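Local coordinates for protein 6-phosphogluconate dehydrogenase, NAD-binding (Mycolicibacterium smegmatis MC2 155, PDB 6SMT) that reduces imines with S enantioselectivity, probably using the NADPH that it binds in a Rossmann-type domain as the hydride donor, at residues Val74-His77 and Asp78-Asp81. Numbering follows the deposited sequence.
With NDP (NADPH dihydro-nicotinamide-adenine-dinucleotide phosphate), chain L.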
loop_
_atom_site.group_PDB
_atom_site.type_symbol
_atom_site.label_atom_id
_atom_site.label_comp_id
_atom_site.label_asym_id
_atom_site.label_seq_id
_atom_site.Cartn_x
_atom_site.Cartn_y
_atom_site.Cartn_z
ATOM N N VAL B 74 15.100 -19.869 5.635
ATOM C CA VAL B 74 14.754 -19.874 7.057
ATOM C C VAL B 74 14.483 -18.440 7.506
ATOM O O VAL B 74 14.588 -17.506 6.713
ATOM C CB VAL B 74 15.838 -20.590 7.868
ATOM C CG1 VAL B 74 15.884 -22.072 7.558
ATOM C CG2 VAL B 74 17.179 -19.942 7.690
ATOM N N VAL B 75 14.185 -18.262 8.772
ATOM C CA VAL B 75 13.629 -16.964 9.242
ATOM C C VAL B 75 14.621 -15.837 9.039
ATOM O O VAL B 75 14.185 -14.789 8.584
ATOM C CB VAL B 75 13.155 -17.064 10.690
ATOM C CG1 VAL B 75 14.298 -17.339 11.647
ATOM C CG2 VAL B 75 12.422 -15.761 11.065
ATOM N N ASP B 76 15.911 -15.994 9.323
ATOM C CA ASP B 76 16.870 -14.902 9.220
ATOM C C ASP B 76 18.280 -15.440 9.056
ATOM O O ASP B 76 18.475 -16.672 8.992
ATOM C CB ASP B 76 16.762 -13.972 10.432
ATOM C CG ASP B 76 17.150 -14.628 11.781
ATOM O OD1 ASP B 76 17.683 -15.711 11.834
ATOM O OD2 ASP B 76 16.798 -14.028 12.905
ATOM N N HIS B 77 19.290 -14.554 8.957
ATOM C CA HIS B 77 20.687 -14.959 8.759
ATOM C C HIS B 77 21.302 -15.479 10.063
ATOM O O HIS B 77 22.256 -16.193 9.904
ATOM C CB HIS B 77 21.506 -13.929 8.007
ATOM C CG HIS B 77 21.288 -14.043 6.536
ATOM N ND1 HIS B 77 22.328 -14.385 5.668
ATOM C CD2 HIS B 77 20.142 -14.029 5.769
ATOM C CE1 HIS B 77 21.859 -14.496 4.413
ATOM N NE2 HIS B 77 20.507 -14.268 4.444
ATOM N N ASP B 78 20.745 -15.206 11.236
ATOM C CA ASP B 78 21.289 -15.940 12.416
ATOM C C ASP B 78 21.003 -17.443 12.229
ATOM O O ASP B 78 21.919 -18.289 12.441
ATOM C CB ASP B 78 20.722 -15.445 13.730
ATOM C CG ASP B 78 21.328 -14.103 14.156
ATOM O OD1 ASP B 78 22.435 -13.780 13.767
ATOM O OD2 ASP B 78 20.710 -13.514 14.981
ATOM N N ALA B 79 19.832 -17.798 11.702
ATOM C CA ALA B 79 19.508 -19.208 11.411
ATOM C C ALA B 79 20.332 -19.681 10.259
ATOM O O ALA B 79 20.876 -20.805 10.307
ATOM C CB ALA B 79 18.054 -19.329 11.162
ATOM N N VAL B 80 20.446 -18.940 9.139
ATOM C CA VAL B 80 21.304 -19.377 8.022
ATOM C C VAL B 80 22.707 -19.722 8.518
ATOM O O VAL B 80 23.213 -20.760 8.132
ATOM C CB VAL B 80 21.393 -18.294 6.923
ATOM C CG1 VAL B 80 22.391 -18.638 5.835
ATOM C CG2 VAL B 80 20.028 -18.074 6.299
ATOM N N ASP B 81 23.282 -18.798 9.287
ATOM C CA ASP B 81 24.704 -18.942 9.651
ATOM C C ASP B 81 24.849 -20.110 10.649
ATOM O O ASP B 81 25.871 -20.832 10.545
ATOM C CB ASP B 81 25.217 -17.637 10.206
ATOM C CG ASP B 81 25.297 -16.546 9.121
ATOM O OD1 ASP B 81 25.192 -16.869 7.885
ATOM O OD2 ASP B 81 25.587 -15.368 9.496
HETATM P PA NDP L . 9.878 -18.478 8.636
HETATM O O1A NDP L . 10.444 -17.143 8.248
HETATM O O2A NDP L . 8.800 -18.568 9.671
HETATM O O5B NDP L . 11.083 -19.438 9.012
HETATM C C5B NDP L . 10.744 -20.774 9.427
HETATM C C4B NDP L . 11.881 -21.689 9.050
HETATM O O4B NDP L . 13.117 -21.276 9.701
HETATM C C3B NDP L . 11.635 -23.135 9.527
HETATM O O3B NDP L . 12.231 -24.066 8.644
HETATM C C2B NDP L . 12.346 -23.125 10.863
HETATM O O2B NDP L . 12.769 -24.375 11.400
HETATM C C1B NDP L . 13.598 -22.379 10.447
HETATM N N9A NDP L . 14.398 -21.872 11.556
HETATM C C8A NDP L . 14.091 -20.861 12.437
HETATM N N7A NDP L . 15.047 -20.641 13.309
HETATM C C5A NDP L . 16.037 -21.561 13.004
HETATM C C6A NDP L . 17.291 -21.882 13.584
HETATM N N6A NDP L . 17.844 -21.203 14.585
HETATM N N1A NDP L . 17.992 -22.889 13.019
HETATM C C2A NDP L . 17.485 -23.554 11.977
HETATM N N3A NDP L . 16.310 -23.359 11.368
HETATM C C4A NDP L . 15.626 -22.362 11.943
HETATM O O3 NDP L . 9.300 -19.296 7.384
HETATM P PN NDP L . 8.853 -19.057 5.909
HETATM O O1N NDP L . 8.905 -20.351 5.228
HETATM O O2N NDP L . 7.561 -18.321 5.907
HETATM O O5D NDP L . 9.923 -18.026 5.295
HETATM C C5D NDP L . 11.276 -18.416 5.092
HETATM C C4D NDP L . 11.998 -17.201 4.561
HETATM O O4D NDP L . 11.410 -16.867 3.277
HETATM C C3D NDP L . 11.931 -15.936 5.428
HETATM O O3D NDP L . 13.173 -15.244 5.487
HETATM C C2D NDP L . 10.895 -15.094 4.705
HETATM O O2D NDP L . 11.011 -13.686 4.887
HETATM C C1D NDP L . 11.067 -15.479 3.259
HETATM N N1N NDP L . 9.844 -15.330 2.447
HETATM C C2N NDP L . 8.676 -15.930 2.835
HETATM C C3N NDP L . 7.520 -15.740 2.157
HETATM C C7N NDP L . 6.246 -16.367 2.563
HETATM O O7N NDP L . 5.245 -16.065 1.874
HETATM N N7N NDP L . 6.168 -17.222 3.569
HETATM C C4N NDP L . 7.485 -14.858 1.008
HETATM C C5N NDP L . 8.757 -14.298 0.601
HETATM C C6N NDP L . 9.865 -14.554 1.262
HETATM P P2B NDP L . 11.651 -25.245 12.200
HETATM O O1X NDP L . 12.513 -26.323 12.923
HETATM O O2X NDP L . 11.003 -24.298 13.206
HETATM O O3X NDP L . 10.652 -25.795 11.263
HETATM O O HOH W 1 18.147 -14.100 15.366
#
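D76 sits at the N-cap of helix 77-87 and meets D78 and A79 in the first turn. The turn follows strand 69-72 of the Rossmann-type domain, beside the bound NADPH. The carboxylates of D76 and D78 are turned 80° against each other. One water donates to OD2 of both and so bridges the two carboxylates, probably both charged. The other oxygen of D78, OD1, forms a salt bridge with R106 on helix 104-116. A79 N gives the capping bond, 3.0 Å to D76 OD1, which it meets nearly along the C-O axis. With chi1 of D76 at 65°, its CG lies between the backbone N and the carbonyl carbon, which brings OD1 to the A79 amide at the start of the helix. The A79 methyl is wedged between cofactor and loop: its CB is 3.5 Å from NDP C5A of the adenine and 3.6 Å from V74 CG2. V74 CG1 instead lies against the adenosine ribose. V75 CG1 packs on the adenine near C8A. V80 N closes the first helical turn on D76 O at 3.0 Å. V80 CG2 touches V74 CG2 at 3.7 Å. V80 CG2 also lies over the centre of the H77 ring, a CH-pi contact 4.1 Å from its centroid. The ring's ND1 is hydrogen-bonded to T110 OG1. D81 OD1 bonds the same hydroxyl, so T110 links the two side chains to helix 104-116. D81 N continues the helical bonding, 2.9 Å from H77 O.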